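Local atomic coordinates of RNA methyltransferase, TrmH family (Porphyromonas gingivalis, PDB entry 2I6D), a protein that is a knotted TrmH-type methyltransferase that probably binds RNA and transfers methyl groups to it. Residues 169-182 against 193-205. Numbering follows the deposited sequence.
Sequences LAYFRRQGIPVYGA and PLPNFTEPAILVL
Strands 179-182 and 201-205 pair in parallel, with Tyr180 set against Leu203, and four backbone hydrogen bonds join the two segments. Tyr180 uses both its N, bonded to Ile202 O at 2.7 Å, and its O, which accepts from Val204 N. At the two ends, Ile202 N bonds to Pro178 O and Ala182 N to Val204 O. On one face of the sheet, Ile202 packs against helix 169-174. Its CD1 lies 3.7 Å from Phe172 CB and also touches Ile177 CG2, while its CG2 meets Leu169 CD2 at 3.9 Å. The two branches part at CB, with CG1 beside the backbone N and CG2 anti to it (chi1 -63°); the extended chi2 (154°) then carries CD1 to Phe172. Leu169 CD1 and Val204 CG2 meet tip to tip. On the other face, Ala201 CB and Ile202 O lie at the edge of the Tyr180 ring, and Pro195 CD comes within 3.4 Å of Tyr180 OH. A water bonded to Pro193 O makes a weak 3.5 Å bond to Tyr180 OH. Trp253 of helix 242-255 meets the same ring edge-to-face. Hydrogen bonds thus fix the register of two inner strands of the parallel SPOUT sheet. Apolar side chains hold the helix on the Ile202 face, and the tyrosine hydroxyl is only weakly water-linked to Pro193.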
loop_
_atom_site.group_PDB
_atom_site.type_symbol
_atom_site.label_atom_id
_atom_site.label_comp_id
_atom_site.label_asym_id
_atom_site.label_seq_id
_atom_site.Cartn_x
_atom_site.Cartn_y
_atom_site.Cartn_z
ATOM N N LEU A 169 -13.909 -8.015 -9.526
ATOM C CA LEU A 169 -15.129 -7.420 -9.012
ATOM C C LEU A 169 -16.367 -8.228 -9.399
ATOM O O LEU A 169 -17.239 -8.470 -8.566
ATOM C CB LEU A 169 -15.287 -5.982 -9.505
ATOM C CG LEU A 169 -14.462 -4.924 -8.808
ATOM C CD1 LEU A 169 -14.842 -3.551 -9.403
ATOM C CD2 LEU A 169 -14.645 -4.950 -7.276
ATOM N N ALA A 170 -16.446 -8.633 -10.652
ATOM C CA ALA A 170 -17.590 -9.404 -11.133
ATOM C C ALA A 170 -17.710 -10.689 -10.324
ATOM O O ALA A 170 -18.792 -11.060 -9.888
ATOM C CB ALA A 170 -17.454 -9.702 -12.587
ATOM N N TYR A 171 -16.575 -11.324 -10.070
ATOM C CA TYR A 171 -16.550 -12.597 -9.366
ATOM C C TYR A 171 -17.058 -12.452 -7.913
ATOM O O TYR A 171 -17.949 -13.199 -7.471
ATOM C CB TYR A 171 -15.135 -13.167 -9.412
ATOM C CG TYR A 171 -14.915 -14.402 -8.583
ATOM C CD1 TYR A 171 -15.504 -15.626 -8.947
ATOM C CD2 TYR A 171 -14.105 -14.364 -7.458
ATOM C CE1 TYR A 171 -15.297 -16.765 -8.198
ATOM C CE2 TYR A 171 -13.884 -15.516 -6.697
ATOM C CZ TYR A 171 -14.483 -16.694 -7.072
ATOM O OH TYR A 171 -14.257 -17.817 -6.316
ATOM N N PHE A 172 -16.486 -11.508 -7.178
ATOM C CA PHE A 172 -16.906 -11.278 -5.785
ATOM C C PHE A 172 -18.328 -10.761 -5.697
ATOM O O PHE A 172 -19.097 -11.183 -4.813
ATOM C CB PHE A 172 -15.915 -10.389 -5.048
ATOM C CG PHE A 172 -14.683 -11.114 -4.657
ATOM C CD1 PHE A 172 -14.739 -12.112 -3.691
ATOM C CD2 PHE A 172 -13.486 -10.876 -5.299
ATOM C CE1 PHE A 172 -13.577 -12.817 -3.320
ATOM C CE2 PHE A 172 -12.323 -11.568 -4.938
ATOM C CZ PHE A 172 -12.367 -12.534 -3.949
ATOM N N ARG A 173 -18.702 -9.921 -6.664
ATOM C CA ARG A 173 -20.067 -9.402 -6.750
ATOM C C ARG A 173 -21.098 -10.535 -6.928
ATOM O O ARG A 173 -22.161 -10.547 -6.286
ATOM C CB ARG A 173 -20.200 -8.355 -7.882
ATOM C CG ARG A 173 -21.603 -7.775 -8.006
ATOM C CD ARG A 173 -21.829 -6.887 -9.242
ATOM N NE ARG A 173 -21.315 -7.453 -10.493
ATOM C CZ ARG A 173 -21.953 -8.320 -11.274
ATOM N NH1 ARG A 173 -23.168 -8.766 -10.959
ATOM N NH2 ARG A 173 -21.367 -8.755 -12.389
ATOM N N ARG A 174 -20.782 -11.500 -7.792
ATOM C CA ARG A 174 -21.690 -12.615 -8.034
ATOM C C ARG A 174 -21.757 -13.585 -6.839
ATOM O O ARG A 174 -22.697 -14.369 -6.718
ATOM C CB ARG A 174 -21.349 -13.318 -9.356
ATOM C CG ARG A 174 -21.994 -12.567 -10.605
ATOM C CD ARG A 174 -21.348 -12.961 -11.946
ATOM N NE ARG A 174 -21.600 -14.360 -12.347
ATOM C CZ ARG A 174 -22.623 -14.771 -13.114
ATOM N NH1 ARG A 174 -22.745 -16.066 -13.427
ATOM N NH2 ARG A 174 -23.537 -13.825 -13.551
ATOM N N GLN A 175 -20.778 -13.509 -5.936
ATOM C CA GLN A 175 -20.864 -14.257 -4.657
ATOM C C GLN A 175 -21.708 -13.568 -3.578
ATOM O O GLN A 175 -21.965 -14.155 -2.520
ATOM C CB GLN A 175 -19.485 -14.570 -4.115
ATOM C CG GLN A 175 -18.604 -15.033 -5.210
ATOM C CD GLN A 175 -17.494 -15.880 -4.744
ATOM O OE1 GLN A 175 -17.617 -17.119 -4.638
ATOM N NE2 GLN A 175 -16.368 -15.242 -4.496
ATOM N N GLY A 176 -22.167 -12.357 -3.862
ATOM C CA GLY A 176 -23.043 -11.628 -2.957
ATOM C C GLY A 176 -22.278 -10.704 -2.019
ATOM O O GLY A 176 -22.842 -10.198 -1.049
ATOM N N ILE A 177 -20.995 -10.489 -2.297
ATOM C CA ILE A 177 -20.231 -9.410 -1.616
ATOM C C ILE A 177 -20.572 -8.052 -2.239
ATOM O O ILE A 177 -20.446 -7.872 -3.466
ATOM C CB ILE A 177 -18.730 -9.669 -1.641
ATOM C CG1 ILE A 177 -18.441 -10.966 -0.874
ATOM C CG2 ILE A 177 -17.908 -8.424 -1.094
ATOM C CD1 ILE A 177 -17.095 -11.458 -1.059
ATOM N N PRO A 178 -21.065 -7.110 -1.410
ATOM C CA PRO A 178 -21.441 -5.809 -1.922
ATOM C C PRO A 178 -20.215 -5.032 -2.403
ATOM O O PRO A 178 -19.146 -5.073 -1.770
ATOM C CB PRO A 178 -22.041 -5.092 -0.689
ATOM C CG PRO A 178 -21.493 -5.842 0.487
ATOM C CD PRO A 178 -21.301 -7.242 0.041
ATOM N N VAL A 179 -20.390 -4.332 -3.508
ATOM C CA VAL A 179 -19.333 -3.552 -4.103
ATOM C C VAL A 179 -19.740 -2.086 -4.119
ATOM O O VAL A 179 -20.595 -1.664 -4.903
ATOM C CB VAL A 179 -18.971 -4.040 -5.535
ATOM C CG1 VAL A 179 -17.785 -3.244 -6.071
ATOM C CG2 VAL A 179 -18.656 -5.543 -5.533
ATOM N N TYR A 180 -19.123 -1.320 -3.240
ATOM C CA TYR A 180 -19.410 0.100 -3.108
ATOM C C TYR A 180 -18.388 0.880 -3.921
ATOM O O TYR A 180 -17.264 0.404 -4.156
ATOM C CB TYR A 180 -19.302 0.507 -1.632
ATOM C CG TYR A 180 -20.351 -0.136 -0.786
ATOM C CD1 TYR A 180 -20.130 -1.377 -0.190
ATOM C CD2 TYR A 180 -21.569 0.502 -0.565
ATOM C CE1 TYR A 180 -21.104 -1.972 0.589
ATOM C CE2 TYR A 180 -22.545 -0.074 0.216
ATOM C CZ TYR A 180 -22.303 -1.315 0.792
ATOM O OH TYR A 180 -23.276 -1.917 1.558
ATOM N N GLY A 181 -18.794 2.052 -4.382
ATOM C CA GLY A 181 -17.904 2.943 -5.134
ATOM C C GLY A 181 -18.139 4.384 -4.755
ATOM O O GLY A 181 -19.288 4.799 -4.528
ATOM N N ALA A 182 -17.057 5.165 -4.731
ATOM C CA ALA A 182 -17.131 6.582 -4.402
ATOM C C ALA A 182 -17.291 7.396 -5.694
ATOM O O ALA A 182 -16.433 7.320 -6.595
ATOM C CB ALA A 182 -15.868 7.011 -3.660
ATOM N N PRO A 193 -27.188 2.433 4.345
ATOM C CA PRO A 193 -26.908 1.526 5.456
ATOM C C PRO A 193 -25.649 0.775 5.064
ATOM O O PRO A 193 -25.534 0.335 3.926
ATOM C CB PRO A 193 -28.127 0.581 5.499
ATOM C CG PRO A 193 -29.058 1.043 4.386
ATOM C CD PRO A 193 -28.276 1.945 3.477
ATOM N N LEU A 194 -24.698 0.671 5.965
ATOM C CA LEU A 194 -23.436 0.024 5.645
ATOM C C LEU A 194 -23.283 -1.247 6.473
ATOM O O LEU A 194 -23.839 -1.337 7.583
ATOM C CB LEU A 194 -22.275 0.982 5.984
ATOM C CG LEU A 194 -22.183 2.341 5.261
ATOM C CD1 LEU A 194 -21.050 3.221 5.803
ATOM C CD2 LEU A 194 -22.070 2.117 3.745
ATOM N N PRO A 195 -22.505 -2.225 5.961
ATOM C CA PRO A 195 -22.208 -3.376 6.805
ATOM C C PRO A 195 -21.197 -2.997 7.865
ATOM O O PRO A 195 -20.510 -1.978 7.733
ATOM C CB PRO A 195 -21.588 -4.397 5.821
ATOM C CG PRO A 195 -21.727 -3.827 4.464
ATOM C CD PRO A 195 -21.873 -2.353 4.635
ATOM N N ASN A 196 -21.107 -3.796 8.928
ATOM C CA ASN A 196 -20.062 -3.573 9.935
ATOM C C ASN A 196 -18.699 -3.704 9.265
ATOM O O ASN A 196 -18.551 -4.431 8.289
ATOM C CB ASN A 196 -20.182 -4.608 11.062
ATOM C CG ASN A 196 -19.219 -4.343 12.222
ATOM O OD1 ASN A 196 -18.024 -4.661 12.162
ATOM N ND2 ASN A 196 -19.751 -3.786 13.301
ATOM N N PHE A 197 -17.704 -3.027 9.828
ATOM C CA PHE A 197 -16.328 -3.083 9.330
ATOM C C PHE A 197 -15.790 -4.510 9.140
ATOM O O PHE A 197 -14.998 -4.767 8.217
ATOM C CB PHE A 197 -15.417 -2.333 10.304
ATOM C CG PHE A 197 -14.291 -1.625 9.642
ATOM C CD1 PHE A 197 -14.409 -0.277 9.332
ATOM C CD2 PHE A 197 -13.101 -2.287 9.338
ATOM C CE1 PHE A 197 -13.357 0.417 8.736
ATOM C CE2 PHE A 197 -12.044 -1.610 8.715
ATOM C CZ PHE A 197 -12.185 -0.250 8.416
ATOM N N THR A 198 -16.220 -5.437 9.990
ATOM C CA THR A 198 -15.733 -6.820 9.904
ATOM C C THR A 198 -16.451 -7.670 8.868
ATOM O O THR A 198 -16.054 -8.816 8.616
ATOM C CB THR A 198 -15.885 -7.536 11.239
ATOM O OG1 THR A 198 -17.251 -7.452 11.647
ATOM C CG2 THR A 198 -14.988 -6.908 12.277
ATOM N N GLU A 199 -17.517 -7.137 8.283
ATOM C CA GLU A 199 -18.263 -7.874 7.264
ATOM C C GLU A 199 -17.644 -7.664 5.890
ATOM O O GLU A 199 -17.050 -6.638 5.650
ATOM C CB GLU A 199 -19.718 -7.444 7.245
ATOM C CG GLU A 199 -20.457 -7.815 8.529
ATOM C CD GLU A 199 -21.915 -7.395 8.488
ATOM O OE1 GLU A 199 -22.729 -8.146 7.903
ATOM O OE2 GLU A 199 -22.255 -6.337 9.048
ATOM N N PRO A 200 -17.760 -8.662 5.001
ATOM C CA PRO A 200 -17.158 -8.532 3.676
ATOM C C PRO A 200 -17.801 -7.420 2.841
ATOM O O PRO A 200 -19.013 -7.336 2.723
ATOM C CB PRO A 200 -17.369 -9.927 3.053
ATOM C CG PRO A 200 -18.526 -10.519 3.777
ATOM C CD PRO A 200 -18.423 -9.974 5.189
ATOM N N ALA A 201 -16.976 -6.531 2.302
ATOM C CA ALA A 201 -17.467 -5.489 1.408
ATOM C C ALA A 201 -16.260 -4.968 0.665
ATOM O O ALA A 201 -15.175 -4.921 1.214
ATOM C CB ALA A 201 -18.085 -4.307 2.192
ATOM N N ILE A 202 -16.472 -4.552 -0.568
ATOM C CA ILE A 202 -15.398 -3.928 -1.339
ATOM C C ILE A 202 -15.784 -2.477 -1.561
ATOM O O ILE A 202 -16.962 -2.189 -1.856
ATOM C CB ILE A 202 -15.198 -4.661 -2.694
ATOM C CG1 ILE A 202 -14.748 -6.123 -2.454
ATOM C CG2 ILE A 202 -14.219 -3.876 -3.569
ATOM C CD1 ILE A 202 -15.125 -7.083 -3.627
ATOM N N LEU A 203 -14.810 -1.572 -1.407
ATOM C CA LEU A 203 -15.026 -0.151 -1.634
ATOM C C LEU A 203 -14.027 0.316 -2.676
ATOM O O LEU A 203 -12.802 0.282 -2.471
ATOM C CB LEU A 203 -14.835 0.659 -0.325
ATOM C CG LEU A 203 -14.790 2.190 -0.449
ATOM C CD1 LEU A 203 -16.088 2.696 -1.117
ATOM C CD2 LEU A 203 -14.647 2.814 0.965
ATOM N N VAL A 204 -14.565 0.767 -3.789
ATOM C CA VAL A 204 -13.743 1.154 -4.927
ATOM C C VAL A 204 -13.503 2.658 -4.906
ATOM O O VAL A 204 -14.461 3.455 -4.808
ATOM C CB VAL A 204 -14.414 0.777 -6.283
ATOM C CG1 VAL A 204 -13.498 1.189 -7.479
ATOM C CG2 VAL A 204 -14.760 -0.790 -6.355
ATOM N N LEU A 205 -12.238 3.044 -5.049
ATOM C CA LEU A 205 -11.841 4.455 -5.085
ATOM C C LEU A 205 -11.071 4.717 -6.383
ATOM O O LEU A 205 -10.134 3.981 -6.700
ATOM C CB LEU A 205 -10.960 4.767 -3.878
ATOM C CG LEU A 205 -11.831 4.558 -2.610
ATOM C CD1 LEU A 205 -11.068 3.927 -1.484
ATOM C CD2 LEU A 205 -12.458 5.902 -2.232
HETATM O O HOH W 1 -25.822 0.378 1.072
#